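Local coordinates for GCN5-related N-acetyltransferase (PDB 4MY0), which probably transfers acetyl groups from acetyl-coenzyme A to amines, possibly those of aminoglycosides, as a two-GNAT-domain enzyme with a sterol-carrier-like domain, at residues Val24-Phe29 / Val89-Arg95; Phe53-Val57 / Leu102-Val107; Leu282-Ala287 / Leu348-Ala353. All blocks are in the same frame, centred on the assembly; numbering follows the deposited sequence.

Contact 1. Residues Val24-Phe29 / Val89-Arg95; sequences VRARSF and VVAPEYR. With AC8 ([(2R,3R,4R,5R)-5-(6-amino-9H-purin-9-yl)-3,4-bis(phosphonooxy)tetrahydrofuran-2-yl]methyl (3R)-3-hydroxy-2,2-dimethyl-4-oxo-4-({3-oxo-3-[(2-sulfanylethyl)amino]propyl}amino)butyl dihydrogen diphosphate), chain L.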
loop_
_atom_site.group_PDB
_atom_site.type_symbol
_atom_site.label_atom_id
_atom_site.label_comp_id
_atom_site.label_asym_id
_atom_site.label_seq_id
_atom_site.Cartn_x
_atom_site.Cartn_y
_atom_site.Cartn_z
ATOM N N VAL C 24 32.625 0.970 11.702
ATOM C CA VAL C 24 32.380 2.080 10.791
ATOM C C VAL C 24 31.313 1.698 9.758
ATOM O O VAL C 24 30.463 2.508 9.386
ATOM C CB VAL C 24 33.670 2.522 10.077
ATOM C CG1 VAL C 24 33.394 3.731 9.173
ATOM C CG2 VAL C 24 34.740 2.855 11.088
ATOM N N ARG C 25 31.355 0.456 9.302
ATOM C CA ARG C 25 30.374 -0.008 8.336
ATOM C C ARG C 25 28.971 -0.023 8.947
ATOM O O ARG C 25 28.020 0.410 8.307
ATOM C CB ARG C 25 30.729 -1.408 7.825
ATOM C CG ARG C 25 29.796 -1.887 6.729
ATOM C CD ARG C 25 29.852 -3.408 6.512
ATOM N NE ARG C 25 28.869 -3.791 5.503
ATOM C CZ ARG C 25 27.560 -3.875 5.742
ATOM N NH1 ARG C 25 26.733 -4.206 4.762
ATOM N NH2 ARG C 25 27.077 -3.615 6.957
ATOM N N ALA C 26 28.842 -0.535 10.172
ATOM C CA ALA C 26 27.534 -0.576 10.831
ATOM C C ALA C 26 26.902 0.823 10.915
ATOM O O ALA C 26 25.695 0.975 10.752
ATOM C CB ALA C 26 27.650 -1.199 12.209
ATOM N N ARG C 27 27.724 1.843 11.144
ATOM C CA ARG C 27 27.217 3.215 11.274
ATOM C C ARG C 27 27.092 3.899 9.912
ATOM O O ARG C 27 26.811 5.099 9.840
ATOM C CB ARG C 27 28.141 4.036 12.191
ATOM C CG ARG C 27 28.432 3.323 13.499
ATOM C CD ARG C 27 29.023 4.215 14.583
ATOM N NE ARG C 27 29.078 3.447 15.828
ATOM C CZ ARG C 27 29.075 3.968 17.051
ATOM N NH1 ARG C 27 29.122 3.169 18.104
ATOM N NH2 ARG C 27 29.020 5.283 17.226
ATOM N N SER C 28 27.332 3.131 8.846
ATOM C CA SER C 28 27.269 3.635 7.478
ATOM C C SER C 28 26.159 2.964 6.657
ATOM O O SER C 28 25.372 3.646 5.998
ATOM C CB SER C 28 28.615 3.432 6.785
ATOM O OG SER C 28 29.602 4.209 7.420
ATOM N N PHE C 29 26.096 1.637 6.719
ATOM C CA PHE C 29 25.175 0.864 5.886
ATOM C C PHE C 29 24.083 0.175 6.668
ATOM O O PHE C 29 23.041 -0.144 6.108
ATOM C CB PHE C 29 25.930 -0.215 5.093
ATOM C CG PHE C 29 26.885 0.340 4.070
ATOM C CD1 PHE C 29 28.000 -0.384 3.682
ATOM C CD2 PHE C 29 26.662 1.582 3.494
ATOM C CE1 PHE C 29 28.888 0.125 2.727
ATOM C CE2 PHE C 29 27.547 2.098 2.532
ATOM C CZ PHE C 29 28.653 1.363 2.155
ATOM N N VAL C 89 33.230 3.633 3.285
ATOM C CA VAL C 89 32.580 4.066 4.536
ATOM C C VAL C 89 33.446 5.042 5.333
ATOM O O VAL C 89 34.659 4.884 5.398
ATOM C CB VAL C 89 32.193 2.863 5.438
ATOM C CG1 VAL C 89 31.207 1.947 4.700
ATOM C CG2 VAL C 89 33.421 2.071 5.839
ATOM N N VAL C 90 32.819 6.060 5.918
ATOM C CA VAL C 90 33.522 7.005 6.797
ATOM C C VAL C 90 32.712 7.153 8.093
ATOM O O VAL C 90 31.471 7.256 8.039
ATOM C CB VAL C 90 33.690 8.377 6.125
ATOM C CG1 VAL C 90 34.378 9.378 7.083
ATOM C CG2 VAL C 90 34.474 8.252 4.783
ATOM N N ALA C 91 33.380 7.122 9.253
ATOM C CA ALA C 91 32.662 7.248 10.538
ATOM C C ALA C 91 31.888 8.574 10.582
ATOM O O ALA C 91 32.387 9.590 10.088
ATOM C CB ALA C 91 33.627 7.148 11.714
ATOM N N PRO C 92 30.663 8.568 11.157
ATOM C CA PRO C 92 29.794 9.759 11.087
ATOM C C PRO C 92 30.455 11.062 11.527
ATOM O O PRO C 92 30.294 12.080 10.838
ATOM C CB PRO C 92 28.626 9.400 12.021
ATOM C CG PRO C 92 28.502 7.898 11.874
ATOM C CD PRO C 92 29.967 7.414 11.777
ATOM N N GLU C 93 31.206 11.040 12.624
ATOM C CA GLU C 93 31.785 12.278 13.139
ATOM C C GLU C 93 33.033 12.676 12.348
ATOM O O GLU C 93 33.674 13.693 12.652
ATOM C CB GLU C 93 32.066 12.176 14.654
ATOM C CG GLU C 93 33.392 11.482 15.046
ATOM C CD GLU C 93 33.342 9.958 14.941
ATOM O OE1 GLU C 93 34.170 9.277 15.601
ATOM O OE2 GLU C 93 32.492 9.436 14.184
ATOM N N TYR C 94 33.363 11.894 11.315
ATOM C CA TYR C 94 34.496 12.243 10.455
ATOM C C TYR C 94 34.101 12.612 9.022
ATOM O O TYR C 94 34.974 12.919 8.214
ATOM C CB TYR C 94 35.560 11.134 10.459
ATOM C CG TYR C 94 36.450 11.213 11.672
ATOM C CD1 TYR C 94 37.569 12.043 11.678
ATOM C CD2 TYR C 94 36.150 10.500 12.828
ATOM C CE1 TYR C 94 38.379 12.144 12.798
ATOM C CE2 TYR C 94 36.955 10.603 13.959
ATOM C CZ TYR C 94 38.064 11.423 13.932
ATOM O OH TYR C 94 38.860 11.533 15.046
ATOM N N ARG C 95 32.800 12.597 8.716
ATOM C CA ARG C 95 32.313 12.945 7.372
ATOM C C ARG C 95 32.298 14.454 7.124
ATOM O O ARG C 95 32.188 15.239 8.063
ATOM C CB ARG C 95 30.895 12.384 7.165
ATOM C CG ARG C 95 30.803 10.870 7.357
ATOM C CD ARG C 95 29.348 10.353 7.363
ATOM N NE ARG C 95 29.316 8.911 7.627
ATOM C CZ ARG C 95 28.274 8.241 8.117
ATOM N NH1 ARG C 95 28.377 6.933 8.308
ATOM N NH2 ARG C 95 27.135 8.870 8.429
HETATM N N1A AC8 L . 25.505 14.564 0.060
HETATM O O1A AC8 L . 35.781 14.005 1.270
HETATM P P1A AC8 L . 34.455 14.504 1.825
HETATM C C1B AC8 L . 30.386 15.939 -0.651
HETATM S S1P AC8 L . 29.346 4.835 -2.159
HETATM C C2A AC8 L . 26.000 15.522 -0.746
HETATM O O2A AC8 L . 34.484 15.277 3.113
HETATM P P2A AC8 L . 33.212 12.277 3.163
HETATM C C2B AC8 L . 31.101 16.990 0.167
HETATM O O2B AC8 L . 30.271 18.150 0.310
HETATM O O2C AC8 L . 31.781 19.484 1.805
HETATM C C2P AC8 L . 29.394 5.784 -0.599
HETATM N N3A AC8 L . 27.321 15.749 -0.800
HETATM O O3A AC8 L . 33.498 13.224 1.894
HETATM C C3B AC8 L . 32.343 17.252 -0.690
HETATM O O3B AC8 L . 31.980 18.098 -1.787
HETATM P P3B AC8 L . 32.267 19.694 -1.884
HETATM O O3C AC8 L . 29.862 18.164 2.754
HETATM C C3P AC8 L . 28.994 4.732 0.410
HETATM C C4A AC8 L . 28.169 15.004 -0.039
HETATM O O4A AC8 L . 34.489 12.108 3.957
HETATM C C4B AC8 L . 32.649 15.915 -1.337
HETATM O O4B AC8 L . 31.432 15.164 -1.254
HETATM O O4C AC8 L . 29.387 20.217 1.367
HETATM P P4C AC8 L . 30.333 19.075 1.652
HETATM N N4P AC8 L . 28.885 5.143 1.807
HETATM C C5A AC8 L . 27.677 14.008 0.790
HETATM O O5A AC8 L . 31.956 12.762 3.828
HETATM C C5B AC8 L . 33.766 15.152 -0.632
HETATM O O5B AC8 L . 33.659 15.405 0.765
HETATM C C5P AC8 L . 27.965 5.904 2.388
HETATM O O5P AC8 L . 27.079 6.444 1.735
HETATM C C6A AC8 L . 26.304 13.791 0.829
HETATM N N6A AC8 L . 25.774 12.831 1.630
HETATM O O6A AC8 L . 32.861 10.897 2.423
HETATM C C6P AC8 L . 28.078 6.038 3.890
HETATM N N7A AC8 L . 28.729 13.440 1.428
HETATM O O7A AC8 L . 31.786 20.321 -0.596
HETATM C C7P AC8 L . 27.643 7.388 4.478
HETATM C C8A AC8 L . 29.851 14.069 0.992
HETATM O O8A AC8 L . 33.764 19.792 -2.099
HETATM N N8P AC8 L . 28.594 8.398 4.008
HETATM N N9A AC8 L . 29.496 15.027 0.111
HETATM O O9A AC8 L . 31.433 20.106 -3.078
HETATM C C9P AC8 L . 29.921 8.393 4.119
HETATM O O9P AC8 L . 30.492 7.476 4.686
HETATM C CAP AC8 L . 30.721 9.552 3.549
HETATM O OAP AC8 L . 30.042 10.783 3.805
HETATM C CBP AC8 L . 30.967 9.463 2.037
HETATM C CCP AC8 L . 31.700 10.742 1.602
HETATM C CDP AC8 L . 31.839 8.254 1.713
HETATM C CEP AC8 L . 29.663 9.365 1.264
HETATM O O HOH W 1 24.912 7.029 9.055
#

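Contact 2. Residues Phe53-Val57 / Leu102-Val107; sequences FLGVV and LLMRGV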
loop_
_atom_site.group_PDB
_atom_site.type_symbol
_atom_site.label_atom_id
_atom_site.label_comp_id
_atom_site.label_asym_id
_atom_site.label_seq_id
_atom_site.Cartn_x
_atom_site.Cartn_y
_atom_site.Cartn_z
ATOM N N PHE C 53 42.691 -3.485 0.418
ATOM C CA PHE C 53 41.814 -2.963 1.472
ATOM C C PHE C 53 42.471 -1.727 2.104
ATOM O O PHE C 53 43.431 -1.846 2.888
ATOM C CB PHE C 53 41.573 -4.034 2.547
ATOM C CG PHE C 53 40.221 -3.945 3.207
ATOM C CD1 PHE C 53 39.529 -5.098 3.544
ATOM C CD2 PHE C 53 39.642 -2.708 3.493
ATOM C CE1 PHE C 53 38.269 -5.029 4.148
ATOM C CE2 PHE C 53 38.387 -2.626 4.095
ATOM C CZ PHE C 53 37.692 -3.794 4.420
ATOM N N LEU C 54 41.965 -0.549 1.762
ATOM C CA LEU C 54 42.556 0.693 2.248
ATOM C C LEU C 54 41.715 1.322 3.351
ATOM O O LEU C 54 40.504 1.104 3.428
ATOM C CB LEU C 54 42.747 1.685 1.103
ATOM C CG LEU C 54 43.830 1.253 0.106
ATOM C CD1 LEU C 54 43.780 2.110 -1.101
ATOM C CD2 LEU C 54 45.196 1.357 0.736
ATOM N N GLY C 55 42.362 2.095 4.216
ATOM C CA GLY C 55 41.628 2.791 5.255
ATOM C C GLY C 55 42.269 4.111 5.620
ATOM O O GLY C 55 43.386 4.420 5.179
ATOM N N VAL C 56 41.545 4.902 6.408
ATOM C CA VAL C 56 42.118 6.087 7.030
ATOM C C VAL C 56 42.072 5.893 8.540
ATOM O O VAL C 56 41.042 5.454 9.065
ATOM C CB VAL C 56 41.348 7.361 6.666
ATOM C CG1 VAL C 56 41.846 8.533 7.522
ATOM C CG2 VAL C 56 41.520 7.672 5.186
ATOM N N VAL C 57 43.179 6.165 9.238
ATOM C CA VAL C 57 43.134 6.178 10.699
ATOM C C VAL C 57 43.347 7.583 11.246
ATOM O O VAL C 57 43.882 8.456 10.551
ATOM C CB VAL C 57 44.168 5.238 11.367
ATOM C CG1 VAL C 57 43.915 3.782 10.991
ATOM C CG2 VAL C 57 45.607 5.678 11.043
ATOM N N LEU C 102 40.388 11.754 0.837
ATOM C CA LEU C 102 41.758 11.325 1.115
ATOM C C LEU C 102 41.836 9.803 0.905
ATOM O O LEU C 102 42.777 9.291 0.296
ATOM C CB LEU C 102 42.142 11.741 2.543
ATOM C CG LEU C 102 43.523 11.582 3.204
ATOM C CD1 LEU C 102 43.643 10.245 3.825
ATOM C CD2 LEU C 102 44.716 11.837 2.253
ATOM N N LEU C 103 40.824 9.099 1.396
ATOM C CA LEU C 103 40.702 7.656 1.224
ATOM C C LEU C 103 40.689 7.301 -0.256
ATOM O O LEU C 103 41.435 6.434 -0.703
ATOM C CB LEU C 103 39.368 7.184 1.813
ATOM C CG LEU C 103 39.170 5.772 2.376
ATOM C CD1 LEU C 103 37.726 5.299 2.187
ATOM C CD2 LEU C 103 40.164 4.747 1.864
HETATM N N MSE C 104 39.794 7.941 -1.003
HETATM C CA MSE C 104 39.587 7.578 -2.407
HETATM C C MSE C 104 40.807 7.909 -3.288
HETATM O O MSE C 104 41.111 7.186 -4.243
HETATM C CB MSE C 104 38.333 8.256 -2.935
HETATM C CG MSE C 104 37.015 7.660 -2.415
HETATM SE SE MSE C 104 36.884 5.778 -3.022
HETATM C CE MSE C 104 37.223 6.070 -4.949
ATOM N N ARG C 105 41.517 8.989 -2.969
ATOM C CA ARG C 105 42.770 9.256 -3.675
ATOM C C ARG C 105 43.779 8.138 -3.434
ATOM O O ARG C 105 44.489 7.735 -4.357
ATOM C CB ARG C 105 43.352 10.611 -3.290
ATOM C CG ARG C 105 42.545 11.758 -3.879
ATOM C CD ARG C 105 43.070 13.109 -3.449
ATOM N NE ARG C 105 42.090 14.152 -3.753
ATOM C CZ ARG C 105 41.511 14.921 -2.833
ATOM N NH1 ARG C 105 41.829 14.774 -1.550
ATOM N NH2 ARG C 105 40.627 15.846 -3.194
ATOM N N GLY C 106 43.827 7.625 -2.201
ATOM C CA GLY C 106 44.679 6.486 -1.895
ATOM C C GLY C 106 44.209 5.258 -2.661
ATOM O O GLY C 106 45.021 4.465 -3.139
ATOM N N VAL C 107 42.893 5.112 -2.787
ATOM C CA VAL C 107 42.315 4.005 -3.544
ATOM C C VAL C 107 42.687 4.055 -5.034
ATOM O O VAL C 107 43.084 3.038 -5.626
ATOM C CB VAL C 107 40.782 3.934 -3.368
ATOM C CG1 VAL C 107 40.159 3.054 -4.435
ATOM C CG2 VAL C 107 40.421 3.417 -1.986
#

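Contact 3. Residues Leu282-Ala287 / Leu348-Ala353; sequences LRLLDA and LAALYA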
loop_
_atom_site.group_PDB
_atom_site.type_symbol
_atom_site.label_atom_id
_atom_site.label_comp_id
_atom_site.label_asym_id
_atom_site.label_seq_id
_atom_site.Cartn_x
_atom_site.Cartn_y
_atom_site.Cartn_z
ATOM N N LEU C 282 32.262 5.167 -13.978
ATOM C CA LEU C 282 33.517 4.703 -14.553
ATOM C C LEU C 282 34.552 5.811 -14.443
ATOM O O LEU C 282 34.206 6.994 -14.534
ATOM C CB LEU C 282 33.305 4.389 -16.034
ATOM C CG LEU C 282 34.523 3.911 -16.814
ATOM C CD1 LEU C 282 34.952 2.553 -16.275
ATOM C CD2 LEU C 282 34.205 3.833 -18.307
ATOM N N ARG C 283 35.813 5.442 -14.237
ATOM C CA ARG C 283 36.912 6.401 -14.372
ATOM C C ARG C 283 38.100 5.760 -15.095
ATOM O O ARG C 283 38.418 4.599 -14.837
ATOM C CB ARG C 283 37.373 6.904 -13.001
ATOM C CG ARG C 283 38.294 8.123 -13.089
ATOM C CD ARG C 283 39.219 8.262 -11.869
ATOM N NE ARG C 283 39.612 9.661 -11.664
ATOM C CZ ARG C 283 40.503 10.313 -12.412
ATOM N NH1 ARG C 283 41.108 9.702 -13.428
ATOM N NH2 ARG C 283 40.788 11.585 -12.152
ATOM N N LEU C 284 38.751 6.496 -15.996
ATOM C CA LEU C 284 40.010 6.011 -16.570
ATOM C C LEU C 284 41.192 6.389 -15.656
ATOM O O LEU C 284 41.329 7.548 -15.250
ATOM C CB LEU C 284 40.248 6.562 -17.981
ATOM C CG LEU C 284 39.258 6.340 -19.131
ATOM C CD1 LEU C 284 40.006 6.110 -20.430
ATOM C CD2 LEU C 284 38.233 5.236 -18.884
ATOM N N LEU C 285 42.033 5.414 -15.327
ATOM C CA LEU C 285 43.230 5.667 -14.520
ATOM C C LEU C 285 44.510 5.742 -15.360
ATOM O O LEU C 285 45.473 6.417 -14.978
ATOM C CB LEU C 285 43.405 4.577 -13.463
ATOM C CG LEU C 285 42.206 4.255 -12.582
ATOM C CD1 LEU C 285 42.568 3.154 -11.604
ATOM C CD2 LEU C 285 41.762 5.507 -11.857
ATOM N N ASP C 286 44.528 5.010 -16.475
ATOM C CA ASP C 286 45.673 5.000 -17.392
ATOM C C ASP C 286 45.090 4.941 -18.809
ATOM O O ASP C 286 44.913 3.858 -19.369
ATOM C CB ASP C 286 46.573 3.780 -17.101
ATOM C CG ASP C 286 47.748 3.632 -18.090
ATOM O OD1 ASP C 286 48.640 2.799 -17.807
ATOM O OD2 ASP C 286 47.794 4.319 -19.142
ATOM N N ALA C 287 44.797 6.105 -19.384
ATOM C CA ALA C 287 44.054 6.164 -20.643
ATOM C C ALA C 287 44.694 5.435 -21.833
ATOM O O ALA C 287 43.981 4.749 -22.570
ATOM C CB ALA C 287 43.690 7.617 -21.008
ATOM N N LEU C 348 36.068 12.112 -20.303
ATOM C CA LEU C 348 36.891 11.019 -20.812
ATOM C C LEU C 348 36.238 9.654 -20.523
ATOM O O LEU C 348 36.053 8.821 -21.425
ATOM C CB LEU C 348 38.272 11.090 -20.159
ATOM C CG LEU C 348 39.263 10.025 -20.595
ATOM C CD1 LEU C 348 39.507 10.154 -22.086
ATOM C CD2 LEU C 348 40.560 10.142 -19.787
ATOM N N ALA C 349 35.885 9.433 -19.262
ATOM C CA ALA C 349 35.224 8.187 -18.864
ATOM C C ALA C 349 33.894 7.975 -19.605
ATOM O O ALA C 349 33.614 6.878 -20.089
ATOM C CB ALA C 349 35.006 8.160 -17.356
ATOM N N ALA C 350 33.071 9.015 -19.679
ATOM C CA ALA C 350 31.784 8.890 -20.365
ATOM C C ALA C 350 31.976 8.610 -21.867
ATOM O O ALA C 350 31.264 7.786 -22.454
ATOM C CB ALA C 350 30.934 10.133 -20.149
ATOM N N LEU C 351 32.937 9.292 -22.486
ATOM C CA LEU C 351 33.255 9.044 -23.894
ATOM C C LEU C 351 33.707 7.592 -24.102
ATOM O O LEU C 351 33.269 6.921 -25.048
ATOM C CB LEU C 351 34.343 10.011 -24.375
ATOM C CG LEU C 351 34.950 9.720 -25.744
ATOM C CD1 LEU C 351 33.909 9.946 -26.811
ATOM C CD2 LEU C 351 36.214 10.554 -26.027
ATOM N N TYR C 352 34.567 7.109 -23.203
ATOM C CA TYR C 352 35.069 5.732 -23.247
ATOM C C TYR C 352 33.919 4.741 -23.149
ATOM O O TYR C 352 33.969 3.650 -23.726
ATOM C CB TYR C 352 36.045 5.502 -22.090
ATOM C CG TYR C 352 36.754 4.160 -22.095
ATOM C CD1 TYR C 352 38.005 4.026 -22.687
ATOM C CD2 TYR C 352 36.193 3.037 -21.482
ATOM C CE1 TYR C 352 38.670 2.812 -22.694
ATOM C CE2 TYR C 352 36.861 1.809 -21.468
ATOM C CZ TYR C 352 38.103 1.715 -22.080
ATOM O OH TYR C 352 38.793 0.523 -22.097
ATOM N N ALA C 353 32.883 5.128 -22.413
ATOM C CA ALA C 353 31.727 4.263 -22.207
ATOM C C ALA C 353 30.718 4.329 -23.354
ATOM O O ALA C 353 29.709 3.627 -23.319
ATOM C CB ALA C 353 31.032 4.614 -20.886
#

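Contact 1. Residues Val24-Phe29 / Val89-Arg95
Arg95 reaches across to the turn after helix 18-26, giving its NH1 to Arg27 O at 2.9 Å (N-H...O 153°). The acceptor lies in the guanidinium plane, although NH1 stands above the carbonyl plane; a weak bond from NH1 to Ser28 OG adds to the grip. Arg95 NE binds Val90 O at 2.7 Å, and one water links Arg27 O to Arg95 NH2. Held flat this way, the guanidinium takes C7P of the bound coenzyme A derivative over the centre of one face, 3.7 Å above the plane, with Pro92 CA on the opposite face. The backbone N of Val90 binds O9P in the pantetheine arm of the same ligand at 3.0 Å, as in other GNAT folds. Alongside, Val89 CG1 sits over a face of the Phe29 ring, 3.9 Å from its centroid. Behind them, Ser28 OG is tied back to Val24 O at 2.7 Å. Val24 turns CG1 away from its own N (chi1 -178°), which presses this methyl on Ala91 N at 3.4 Å. A second subunit supplies Ser245 to Arg95 NH2 and Tyr207 to Arg27. Strand 78-90 pairs with strand 61-75 (Val89 with Ala65, Ala91 with Val63), and helix 18-26 ends against it.

Contact 2. Residues Phe53-Val57 / Leu102-Val107
Peptide planes, not rings, are the flat groups that Leu54 and Leu103 cover across this contact. Leu103 CD2 lies over one face of the Leu54-Gly55 peptide, 4.0 Å from Leu54 O, and Leu54 CD1 leans obliquely over the Gly106-Val107 peptide, 3.4 Å from Gly106 O. Leu54 CD1 is also wedged tightly, 3.4 Å from Val107 CA, and meets Val107 CG2. Leu54 owes this reach to its CG lying anti to the carbonyl carbon (chi1 -69°), with CD1 extended further toward the helix. Two residues on along the strand, and one turn earlier on the helix, Val56 CG2 fits between two leucines, 3.6 Å from Leu102 CD1 and 4.0 Å from Leu103 CB, and the valine meets both side chains at a slant. In GNAT domains a helix following the pyrophosphate loop packs on the central sheet, and helix 99-113 does so here: Gly98 and Gly100 offer backbone N atoms to the bound cofactor derivative just before Leu102. The short axes of strand and helix approach to 8.2 Å and run roughly antiparallel, at 149°. No hydrogen bond joins them, so apolar contact carries the interface. Ala66 of strand 61-75 touches both Leu103 and Val107, extending the helix-facing floor beyond strand 53-58. The ring of Phe53 packs on helix 34-49, against Trp40, Ala44, Phe47 and Val48, which covers the other face of this strand.

Contact 3. Residues Leu282-Ala287 / Leu348-Ala353
The end of strand 274-284, which runs beside strand 118-121, packs against helix 345-352 of the sterol-carrier-like domain. Leu284 fills the middle. Its CD2 lies over one face of the Tyr352 ring, 4.0 Å from the centroid and 24° off the normal, a CH-pi contact offset toward the rim. Leu284 CD1 hangs above the same side near the rim, 3.7 Å from Tyr352 CD1, while Leu284 CG meets Leu348 CG at 4.0 Å, these two side chains crossing at about a right angle. The Tyr352 ring, swung opposite its backbone N (chi1 -174°), stands out from the helix with both leucines of the strand on one side of its plane, and Leu282 CD2 approaches Tyr352 CD2 at 3.8 Å. Shortening Leu284 to an alanine is likely to open a gap beside Leu348 and leave that face of the tyrosine without its methyl cover. Ala349 is small enough for close backbone approach: its CB sits 3.2 Å from Leu282 O, and the short axes come within 7.2 Å at 107°. Farther out, Tyr352 OH bonds Ala290 O, Arg294 makes a cation-pi contact with its ring, and Trp75 meets it edge-to-face. On the strand's other side Arg283 forms a salt bridge with Asp310. The arrangement is consistent with the GNAT-GNAT-sterol carrier architecture of Eis-like acetyltransferases, the apolar seam lying where the C-terminal domain meets the acetyltransferase sheet.

In the fold
From the N terminus, helix 18-26 opens contact 1 and strand 53-58 opens contact 2 before either is closed. Strand 78-90 then returns to close contact 1, and helix 99-113, next in the chain, closes contact 2; the two loops therefore cross, with centres about 14 Å apart. Together they tie the early helix, the sheet and the cofactor-side helix of the first GNAT domain. Contact 3 follows in series much later: strand 274-284 leads into the sterol-carrier-like domain, whose helix 345-352 folds back on it. Its nearest atoms lie about 6 Å from contact 2 and about 17 Å from contact 1, so the C-terminal domain docks nearer the former.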